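Local atomic coordinates of superoxide dismutase [Ni] (Streptomyces coelicolor, PDB entry 1T6U), a protein that catalyses the disproportionation of superoxide to hydrogen peroxide and molecular oxygen at a nickel centre, working as a hollow, roughly spherical homohexamer built from four-helix-bundle subunits. Residues A[61-66]-A[108-113]; A[7-12]-A[55-60]; A[49-54]-A[83-88]. The protein carries 1 engineered substitution. One frame throughout, in Å; residues are numbered along the deposited sequence.

How the contacts relate
Helix 34-62 serves all three contacts. Contacts 1 and 2 lie on the same side of the chain's centre, their centres about 9 Å apart, and they touch: Phe63 N is probably hydrogen-bonded to Leu58 O at 2.9 Å, and Phe111 packs against Pro11. Contact 1 is buried and aromatic; contact 2, partly buried and mostly aliphatic with one aromatic edge, fastens the loop that leads from the nickel-binding N-terminus. Contact 3, nearest the middle of the chain, joins helix 34-62 to helix 74-89 and alone has a hydrogen bond, a weak one, between its segments. Every contact also touches the second subunit, whose acidic residues answer the charge of Lys52 in contact 3.

Contact 1. Residues A[61-66]-A[108-113]; sequences DYFKPP and DKIFWE
Tyr62 offers a face of its ring to the rim of Phe111 where helix 34-62 ends beside helix 94-115. That rim is the bump: Phe111 CE1 stands 3.6 Å above the middle of the Tyr62 ring, and Phe111 CD1 comes within 3.6 Å of Tyr62 CE2. The planes are inclined by 49° with centroids 4.6 Å apart, an oblique pairing that is neither a parallel stack nor a T-shape. With its CG anti to the backbone N (chi1 179°), Phe111 carries the CD1-CE1 side of its ring over the Tyr62 face.

A second bump is Phe63, the first residue to leave helical geometry after helix 34-62. The end of its ring enters the hollow between Ile110 and the backbone of Phe111: Phe63 CE2 meets Ile110 CG2 at 4.0 Å, and Phe63 CZ lies 4.0 Å from Phe111 CA. Leu74 of helix 74-89 touches both Phe63 and Ile110, and Tyr62 also meets Tyr9 edge-to-face.

No hydrogen bond crosses between the segments, but the phenol is anchored, since Tyr62 OH is hydrogen-bonded to Thr114 OG1 further along helix 94-115. A leucine in place of Tyr62 would probably leave Phe111 CE1 without the flat face it rests on and Thr114 OG1 without its phenolic partner.

The chemistry is thus apolar shape-matching with the Tyr62 hydroxyl tethered to Thr114 at its border. It is consistent with attachment of the end of helix 34-62 to helix 94-115 largely through apolar and ring packing, with the Tyr62 side chain about 9 Å from the bound nickel ion.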
loop_
_atom_site.group_PDB
_atom_site.type_symbol
_atom_site.label_atom_id
_atom_site.label_comp_id
_atom_site.label_asym_id
_atom_site.label_seq_id
_atom_site.Cartn_x
_atom_site.Cartn_y
_atom_site.Cartn_z
ATOM N N ASP A 61 -1.593 -14.018 -15.507
ATOM C CA ASP A 61 -3.033 -14.188 -15.306
ATOM C C ASP A 61 -3.822 -14.160 -16.605
ATOM O O ASP A 61 -4.755 -14.937 -16.711
ATOM C CB ASP A 61 -3.523 -13.087 -14.360
ATOM C CG ASP A 61 -2.996 -13.149 -12.939
ATOM O OD1 ASP A 61 -2.098 -13.931 -12.610
ATOM O OD2 ASP A 61 -3.505 -12.352 -12.104
ATOM N N TYR A 62 -3.471 -13.307 -17.544
ATOM C CA TYR A 62 -4.185 -13.285 -18.833
ATOM C C TYR A 62 -3.679 -14.357 -19.763
ATOM O O TYR A 62 -4.439 -15.200 -20.305
ATOM C CB TYR A 62 -4.094 -11.885 -19.504
ATOM C CG TYR A 62 -4.719 -12.034 -20.888
ATOM C CD1 TYR A 62 -6.089 -12.022 -21.064
ATOM C CD2 TYR A 62 -3.935 -12.178 -22.011
ATOM C CE1 TYR A 62 -6.679 -12.159 -22.309
ATOM C CE2 TYR A 62 -4.512 -12.337 -23.271
ATOM C CZ TYR A 62 -5.889 -12.318 -23.426
ATOM O OH TYR A 62 -6.494 -12.458 -24.653
ATOM N N PHE A 63 -2.377 -14.400 -20.023
ATOM C CA PHE A 63 -1.833 -15.340 -21.020
ATOM C C PHE A 63 -1.846 -16.763 -20.483
ATOM O O PHE A 63 -1.608 -17.011 -19.297
ATOM C CB PHE A 63 -0.432 -14.887 -21.437
ATOM C CG PHE A 63 -0.417 -13.648 -22.345
ATOM C CD1 PHE A 63 0.178 -12.446 -21.959
ATOM C CD2 PHE A 63 -1.005 -13.709 -23.608
ATOM C CE1 PHE A 63 0.237 -11.325 -22.773
ATOM C CE2 PHE A 63 -0.945 -12.612 -24.417
ATOM C CZ PHE A 63 -0.341 -11.446 -24.009
ATOM N N LYS A 64 -2.153 -17.680 -21.399
ATOM C CA LYS A 64 -2.339 -19.087 -21.066
ATOM C C LYS A 64 -1.546 -19.979 -22.018
ATOM O O LYS A 64 -0.997 -19.537 -23.009
ATOM C CB LYS A 64 -3.770 -19.534 -21.169
ATOM C CG LYS A 64 -4.803 -18.643 -20.555
ATOM C CD LYS A 64 -5.195 -19.023 -19.155
ATOM C CE LYS A 64 -5.903 -17.880 -18.429
ATOM N NZ LYS A 64 -7.073 -18.340 -17.631
ATOM N N PRO A 65 -1.473 -21.259 -21.677
ATOM C CA PRO A 65 -0.630 -22.189 -22.458
ATOM C C PRO A 65 -0.705 -22.120 -23.973
ATOM O O PRO A 65 0.283 -22.147 -24.735
ATOM C CB PRO A 65 -1.182 -23.523 -21.905
ATOM C CG PRO A 65 -1.275 -23.166 -20.432
ATOM C CD PRO A 65 -2.126 -21.909 -20.529
ATOM N N PRO A 66 -1.883 -22.046 -24.574
ATOM C CA PRO A 66 -1.969 -21.958 -26.035
ATOM C C PRO A 66 -1.289 -20.728 -26.589
ATOM O O PRO A 66 -0.737 -20.774 -27.691
ATOM C CB PRO A 66 -3.489 -21.865 -26.269
ATOM C CG PRO A 66 -4.083 -22.487 -25.047
ATOM C CD PRO A 66 -3.190 -22.078 -23.916
ATOM N N ASP A 108 1.488 -5.665 -26.337
ATOM C CA ASP A 108 0.150 -5.193 -26.704
ATOM C C ASP A 108 -0.267 -5.770 -28.040
ATOM O O ASP A 108 -1.400 -6.194 -28.227
ATOM C CB ASP A 108 0.143 -3.663 -26.700
ATOM C CG ASP A 108 -1.181 -3.064 -27.089
ATOM O OD1 ASP A 108 -1.978 -2.840 -26.171
ATOM O OD2 ASP A 108 -1.341 -2.868 -28.318
ATOM N N LYS A 109 0.656 -5.857 -28.979
ATOM C CA LYS A 109 0.322 -6.388 -30.300
ATOM C C LYS A 109 -0.152 -7.845 -30.179
ATOM O O LYS A 109 -1.155 -8.273 -30.749
ATOM C CB LYS A 109 1.515 -6.260 -31.231
ATOM C CG LYS A 109 1.257 -6.825 -32.642
ATOM C CD LYS A 109 2.528 -6.782 -33.516
ATOM C CE LYS A 109 2.342 -7.410 -34.888
ATOM N NZ LYS A 109 3.599 -7.490 -35.730
ATOM N N ILE A 110 0.563 -8.650 -29.410
ATOM C CA ILE A 110 0.198 -10.066 -29.147
ATOM C C ILE A 110 -1.125 -10.167 -28.395
ATOM O O ILE A 110 -2.047 -10.896 -28.770
ATOM C CB ILE A 110 1.372 -10.753 -28.434
ATOM C CG1 ILE A 110 2.623 -10.824 -29.350
ATOM C CG2 ILE A 110 1.022 -12.110 -27.882
ATOM C CD1 ILE A 110 3.838 -11.402 -28.671
ATOM N N PHE A 111 -1.238 -9.369 -27.305
ATOM C CA PHE A 111 -2.485 -9.309 -26.551
ATOM C C PHE A 111 -3.694 -9.177 -27.477
ATOM O O PHE A 111 -4.655 -9.956 -27.458
ATOM C CB PHE A 111 -2.397 -8.187 -25.521
ATOM C CG PHE A 111 -3.681 -8.047 -24.715
ATOM C CD1 PHE A 111 -3.895 -8.796 -23.582
ATOM C CD2 PHE A 111 -4.709 -7.190 -25.108
ATOM C CE1 PHE A 111 -5.081 -8.674 -22.859
ATOM C CE2 PHE A 111 -5.872 -7.039 -24.374
ATOM C CZ PHE A 111 -6.081 -7.812 -23.245
ATOM N N TRP A 112 -3.684 -8.134 -28.310
ATOM C CA TRP A 112 -4.887 -7.887 -29.154
ATOM C C TRP A 112 -5.030 -8.976 -30.192
ATOM O O TRP A 112 -6.173 -9.292 -30.518
ATOM C CB TRP A 112 -4.899 -6.456 -29.720
ATOM C CG TRP A 112 -5.149 -5.489 -28.586
ATOM C CD1 TRP A 112 -4.237 -4.615 -28.008
ATOM C CD2 TRP A 112 -6.383 -5.329 -27.904
ATOM N NE1 TRP A 112 -4.862 -3.936 -27.010
ATOM C CE2 TRP A 112 -6.170 -4.342 -26.923
ATOM C CE3 TRP A 112 -7.648 -5.909 -28.015
ATOM C CZ2 TRP A 112 -7.182 -3.919 -26.051
ATOM C CZ3 TRP A 112 -8.632 -5.487 -27.158
ATOM C CH2 TRP A 112 -8.403 -4.502 -26.189
ATOM N N GLU A 113 -3.972 -9.572 -30.694
ATOM C CA GLU A 113 -4.181 -10.742 -31.591
ATOM C C GLU A 113 -4.940 -11.853 -30.874
ATOM O O GLU A 113 -5.871 -12.491 -31.356
ATOM C CB GLU A 113 -2.840 -11.270 -32.101
ATOM C CG GLU A 113 -2.224 -10.333 -33.105
ATOM C CD GLU A 113 -0.879 -10.740 -33.679
ATOM O OE1 GLU A 113 -0.383 -11.840 -33.376
ATOM O OE2 GLU A 113 -0.307 -9.955 -34.471
#

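Contact 2. Residues A[7-12]-A[55-60]; sequences GVYDPA and VSVLWS
Leu58 projects from helix 34-62 between Tyr9 and Pro11 of the N-terminal loop, and the apolar contacts centre on its forked tip. One branch serves each partner: Leu58 CD2 lies 4.2 Å from Tyr9 CB, while Leu58 CD1 lies 4.0 Å from Pro11 CA and 4.1 Å from Pro11 CB. The leucine CG is anti to its own carbonyl carbon (chi1 -71°), which carries the fork toward the loop although the bond from CA to CB does not aim directly at it. The side chain of Leu58 runs nearly perpendicular to that of Pro11.

The aromatic component is the edge of Tyr9. Val57 CG1 approaches near the plane of this ring, 4.2 Å from Tyr9 CE2, and so touches its rim. The CB of Tyr9 packs on Phe111, which also touches Pro11; the loop is therefore held against helix 94-115 as well.

No hydrogen bond crosses between the two segments. Within the loop, Asp10 OD1 accepts from Ala12 N at 2.8 Å with a nearly straight N-H...O angle of 169°, the donor lying 37° out of the carboxylate plane. This capping bond fixes the turn leading into helix 12-30.

A backbone hydrogen bond between Val8 and His1 ties the loop to the nickel-binding N-terminus, and the Tyr9 side chain is about 5 Å from the metal. The chemistry implies that 7-12 and 55-60 meet through apolar burial and fit, without a directional bond between them, while polar groups set the loop's own shape beside the catalytic site.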
loop_
_atom_site.group_PDB
_atom_site.type_symbol
_atom_site.label_atom_id
_atom_site.label_comp_id
_atom_site.label_asym_id
_atom_site.label_seq_id
_atom_site.Cartn_x
_atom_site.Cartn_y
_atom_site.Cartn_z
ATOM N N GLY A 7 -11.860 -11.067 -15.640
ATOM C CA GLY A 7 -11.868 -11.082 -17.091
ATOM C C GLY A 7 -11.542 -9.765 -17.764
ATOM O O GLY A 7 -11.600 -9.732 -18.995
ATOM N N VAL A 8 -11.184 -8.735 -17.012
ATOM C CA VAL A 8 -10.843 -7.420 -17.553
ATOM C C VAL A 8 -9.323 -7.236 -17.583
ATOM O O VAL A 8 -8.676 -7.270 -16.550
ATOM C CB VAL A 8 -11.488 -6.286 -16.737
ATOM C CG1 VAL A 8 -11.117 -4.907 -17.274
ATOM C CG2 VAL A 8 -12.994 -6.422 -16.767
ATOM N N TYR A 9 -8.805 -7.056 -18.782
ATOM C CA TYR A 9 -7.389 -6.752 -18.968
ATOM C C TYR A 9 -7.171 -5.764 -20.086
ATOM O O TYR A 9 -7.905 -5.756 -21.068
ATOM C CB TYR A 9 -6.553 -7.983 -19.369
ATOM C CG TYR A 9 -6.611 -9.126 -18.387
ATOM C CD1 TYR A 9 -7.619 -10.056 -18.464
ATOM C CD2 TYR A 9 -5.666 -9.232 -17.394
ATOM C CE1 TYR A 9 -7.647 -11.087 -17.547
ATOM C CE2 TYR A 9 -5.682 -10.253 -16.484
ATOM C CZ TYR A 9 -6.693 -11.173 -16.577
ATOM O OH TYR A 9 -6.743 -12.217 -15.683
ATOM N N ASP A 10 -6.112 -4.961 -19.979
ATOM C CA ASP A 10 -5.701 -4.089 -21.068
ATOM C C ASP A 10 -4.262 -3.690 -20.801
ATOM O O ASP A 10 -3.984 -3.134 -19.727
ATOM C CB ASP A 10 -6.597 -2.879 -21.191
ATOM C CG ASP A 10 -6.435 -2.112 -22.476
ATOM O OD1 ASP A 10 -5.308 -2.021 -22.966
ATOM O OD2 ASP A 10 -7.423 -1.577 -23.033
ATOM N N PRO A 11 -3.363 -3.958 -21.739
ATOM C CA PRO A 11 -1.990 -3.486 -21.615
ATOM C C PRO A 11 -1.869 -1.973 -21.460
ATOM O O PRO A 11 -0.792 -1.525 -21.041
ATOM C CB PRO A 11 -1.333 -3.913 -22.914
ATOM C CG PRO A 11 -2.152 -5.036 -23.403
ATOM C CD PRO A 11 -3.557 -4.729 -22.988
ATOM N N ALA A 12 -2.894 -1.194 -21.726
ATOM C CA ALA A 12 -2.899 0.224 -21.442
ATOM C C ALA A 12 -2.565 0.570 -20.011
ATOM O O ALA A 12 -2.030 1.634 -19.739
ATOM C CB ALA A 12 -4.296 0.772 -21.662
ATOM N N VAL A 55 2.577 -5.580 -16.123
ATOM C CA VAL A 55 3.085 -6.491 -17.140
ATOM C C VAL A 55 3.111 -7.903 -16.587
ATOM O O VAL A 55 2.741 -8.844 -17.281
ATOM C CB VAL A 55 4.476 -6.019 -17.564
ATOM C CG1 VAL A 55 5.193 -7.107 -18.378
ATOM C CG2 VAL A 55 4.380 -4.729 -18.374
ATOM N N SER A 56 3.536 -8.053 -15.326
ATOM C CA SER A 56 3.598 -9.378 -14.739
ATOM C C SER A 56 2.219 -10.029 -14.705
ATOM O O SER A 56 2.047 -11.209 -14.998
ATOM C CB SER A 56 4.222 -9.277 -13.337
ATOM O OG SER A 56 4.437 -10.595 -12.794
ATOM N N VAL A 57 1.176 -9.267 -14.329
ATOM C CA VAL A 57 -0.186 -9.779 -14.287
ATOM C C VAL A 57 -0.663 -10.224 -15.662
ATOM O O VAL A 57 -1.310 -11.262 -15.811
ATOM C CB VAL A 57 -1.095 -8.679 -13.681
ATOM C CG1 VAL A 57 -2.557 -8.943 -13.996
ATOM C CG2 VAL A 57 -0.881 -8.554 -12.163
ATOM N N LEU A 58 -0.388 -9.441 -16.713
ATOM C CA LEU A 58 -0.773 -9.925 -18.038
ATOM C C LEU A 58 -0.226 -11.338 -18.301
ATOM O O LEU A 58 -0.945 -12.233 -18.800
ATOM C CB LEU A 58 -0.268 -8.976 -19.119
ATOM C CG LEU A 58 -0.935 -7.613 -19.253
ATOM C CD1 LEU A 58 -0.174 -6.697 -20.186
ATOM C CD2 LEU A 58 -2.379 -7.715 -19.727
ATOM N N TRP A 59 1.059 -11.468 -17.961
ATOM C CA TRP A 59 1.836 -12.681 -18.233
ATOM C C TRP A 59 1.322 -13.881 -17.439
ATOM O O TRP A 59 1.123 -14.993 -17.965
ATOM C CB TRP A 59 3.306 -12.474 -17.929
ATOM C CG TRP A 59 4.199 -13.638 -18.171
ATOM C CD1 TRP A 59 4.392 -14.260 -19.389
ATOM C CD2 TRP A 59 5.007 -14.324 -17.217
ATOM N NE1 TRP A 59 5.282 -15.284 -19.217
ATOM C CE2 TRP A 59 5.679 -15.351 -17.895
ATOM C CE3 TRP A 59 5.246 -14.177 -15.844
ATOM C CZ2 TRP A 59 6.557 -16.213 -17.235
ATOM C CZ3 TRP A 59 6.116 -15.031 -15.196
ATOM C CH2 TRP A 59 6.780 -16.057 -15.900
ATOM N N SER A 60 1.111 -13.640 -16.127
ATOM C CA SER A 60 0.707 -14.774 -15.293
ATOM C C SER A 60 -0.779 -15.063 -15.353
ATOM O O SER A 60 -1.247 -16.189 -15.225
ATOM C CB SER A 60 1.067 -14.568 -13.817
ATOM O OG SER A 60 0.428 -13.397 -13.282
#

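Contact 3. Residues A[49-54]-A[83-88]; sequences ELAKHH and KAMSAA. Engineered in segment 83-88: Met85 (natural residue Leu).
Lys52 and the engineered Met85 (leucine in the natural sequence) meet between their helices through side chains that lie alongside one another, running opposite ways. Their CA atoms, 6.7 Å apart, are the nearest pair across the segments.

In the apolar part, the aliphatic base of the lysine lies against the methionine, with Lys52 CG 3.6 Å from Met85 CB. Beyond that, the bend at chi2 (-63°) places the methionine sulfur beside the small Ala51, Met85 SD to Ala51 CB 3.9 Å.

The polar contact is slighter. Lys52 NZ gives Ser86 OG a weak hydrogen bond of 3.3 Å. Stronger partners belong to the second subunit, whose Asp3 and Asp61 both form salt bridges with this ammonium group; its Asp3 also hydrogen-bonds to Ser86 OG. One lysine thus packs within its own chain through its methylenes and across the subunit boundary through its charge.

The axes of 49-54 and 83-88 run antiparallel at 176° and approach to 9.6 Å, a pairing of neighbours in the four-helix bundle. Helix 12-30 flanks it through Glu17, which touches Ala51, and helix 94-115 through Ala100, which touches Met85.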
loop_
_atom_site.group_PDB
_atom_site.type_symbol
_atom_site.label_atom_id
_atom_site.label_comp_id
_atom_site.label_asym_id
_atom_site.label_seq_id
_atom_site.Cartn_x
_atom_site.Cartn_y
_atom_site.Cartn_z
ATOM N N GLU A 49 7.447 0.721 -10.902
ATOM C CA GLU A 49 7.019 -0.465 -10.167
ATOM C C GLU A 49 5.593 -0.884 -10.505
ATOM O O GLU A 49 5.337 -2.068 -10.668
ATOM C CB GLU A 49 7.145 -0.199 -8.653
ATOM C CG GLU A 49 6.741 -1.383 -7.774
ATOM C CD GLU A 49 7.677 -2.568 -7.846
ATOM O OE1 GLU A 49 8.697 -2.604 -8.575
ATOM O OE2 GLU A 49 7.353 -3.533 -7.093
ATOM N N LEU A 50 4.693 0.082 -10.637
ATOM C CA LEU A 50 3.327 -0.216 -11.027
ATOM C C LEU A 50 3.295 -0.836 -12.436
ATOM O O LEU A 50 2.568 -1.806 -12.714
ATOM C CB LEU A 50 2.483 1.041 -10.991
ATOM C CG LEU A 50 2.062 1.540 -9.632
ATOM C CD1 LEU A 50 1.443 2.917 -9.724
ATOM C CD2 LEU A 50 1.069 0.543 -8.995
ATOM N N ALA A 51 4.090 -0.284 -13.345
ATOM C CA ALA A 51 4.175 -0.836 -14.703
ATOM C C ALA A 51 4.646 -2.279 -14.672
ATOM O O ALA A 51 4.126 -3.129 -15.397
ATOM C CB ALA A 51 5.082 0.009 -15.586
ATOM N N LYS A 52 5.631 -2.594 -13.824
ATOM C CA LYS A 52 6.079 -3.967 -13.694
ATOM C C LYS A 52 4.963 -4.889 -13.214
ATOM O O LYS A 52 4.789 -6.004 -13.750
ATOM C CB LYS A 52 7.275 -4.040 -12.754
ATOM C CG LYS A 52 8.575 -3.482 -13.321
ATOM C CD LYS A 52 9.739 -3.613 -12.340
ATOM C CE LYS A 52 10.430 -4.945 -12.422
ATOM N NZ LYS A 52 11.369 -5.140 -11.269
ATOM N N HIS A 53 4.205 -4.428 -12.208
ATOM C CA HIS A 53 3.053 -5.240 -11.767
ATOM C C HIS A 53 2.075 -5.554 -12.898
ATOM O O HIS A 53 1.651 -6.674 -13.120
ATOM C CB HIS A 53 2.367 -4.512 -10.622
ATOM C CG HIS A 53 1.101 -5.190 -10.203
ATOM N ND1 HIS A 53 1.052 -6.285 -9.396
ATOM C CD2 HIS A 53 -0.187 -4.898 -10.542
ATOM C CE1 HIS A 53 -0.220 -6.637 -9.247
ATOM N NE2 HIS A 53 -0.982 -5.808 -9.924
ATOM N N HIS A 54 1.705 -4.489 -13.652
ATOM C CA HIS A 54 0.751 -4.696 -14.728
ATOM C C HIS A 54 1.290 -5.693 -15.765
ATOM O O HIS A 54 0.557 -6.538 -16.250
ATOM C CB HIS A 54 0.389 -3.357 -15.369
ATOM C CG HIS A 54 -0.321 -2.425 -14.467
ATOM N ND1 HIS A 54 -1.428 -2.796 -13.737
ATOM C CD2 HIS A 54 -0.076 -1.129 -14.231
ATOM C CE1 HIS A 54 -1.819 -1.723 -13.066
ATOM N NE2 HIS A 54 -1.014 -0.687 -13.330
ATOM N N LYS A 83 12.788 -6.279 -17.268
ATOM C CA LYS A 83 14.154 -5.799 -17.147
ATOM C C LYS A 83 14.307 -4.384 -17.695
ATOM O O LYS A 83 15.117 -3.572 -17.170
ATOM C CB LYS A 83 15.104 -6.817 -17.820
ATOM C CG LYS A 83 15.314 -8.065 -16.970
ATOM C CD LYS A 83 16.175 -9.094 -17.716
ATOM C CE LYS A 83 16.760 -10.114 -16.759
ATOM N NZ LYS A 83 15.725 -10.844 -15.977
ATOM N N ALA A 84 13.589 -4.050 -18.757
ATOM C CA ALA A 84 13.663 -2.714 -19.311
ATOM C C ALA A 84 13.077 -1.682 -18.347
ATOM O O ALA A 84 13.550 -0.535 -18.273
ATOM C CB ALA A 84 12.983 -2.596 -20.652
ATOM N N MET A 85 12.056 -2.130 -17.616
ATOM C CA MET A 85 11.459 -1.251 -16.620
ATOM C C MET A 85 12.418 -1.010 -15.461
ATOM O O MET A 85 12.518 0.093 -14.929
ATOM C CB MET A 85 10.124 -1.813 -16.120
ATOM C CG MET A 85 8.968 -1.713 -17.071
ATOM S SD MET A 85 8.403 -0.079 -17.550
ATOM C CE MET A 85 9.133 1.098 -16.412
ATOM N N SER A 86 13.125 -2.055 -15.052
ATOM C CA SER A 86 14.139 -1.916 -14.035
ATOM C C SER A 86 15.207 -0.930 -14.507
ATOM O O SER A 86 15.721 -0.123 -13.737
ATOM C CB SER A 86 14.789 -3.235 -13.695
ATOM O OG SER A 86 13.932 -4.117 -12.997
ATOM N N ALA A 87 15.604 -1.027 -15.764
ATOM C CA ALA A 87 16.619 -0.109 -16.295
ATOM C C ALA A 87 16.110 1.321 -16.322
ATOM O O ALA A 87 16.873 2.261 -16.062
ATOM C CB ALA A 87 17.047 -0.538 -17.684
ATOM N N ALA A 88 14.830 1.518 -16.617
ATOM C CA ALA A 88 14.242 2.869 -16.584
ATOM C C ALA A 88 14.209 3.411 -15.170
ATOM O O ALA A 88 14.465 4.589 -14.914
ATOM C CB ALA A 88 12.845 2.869 -17.193
#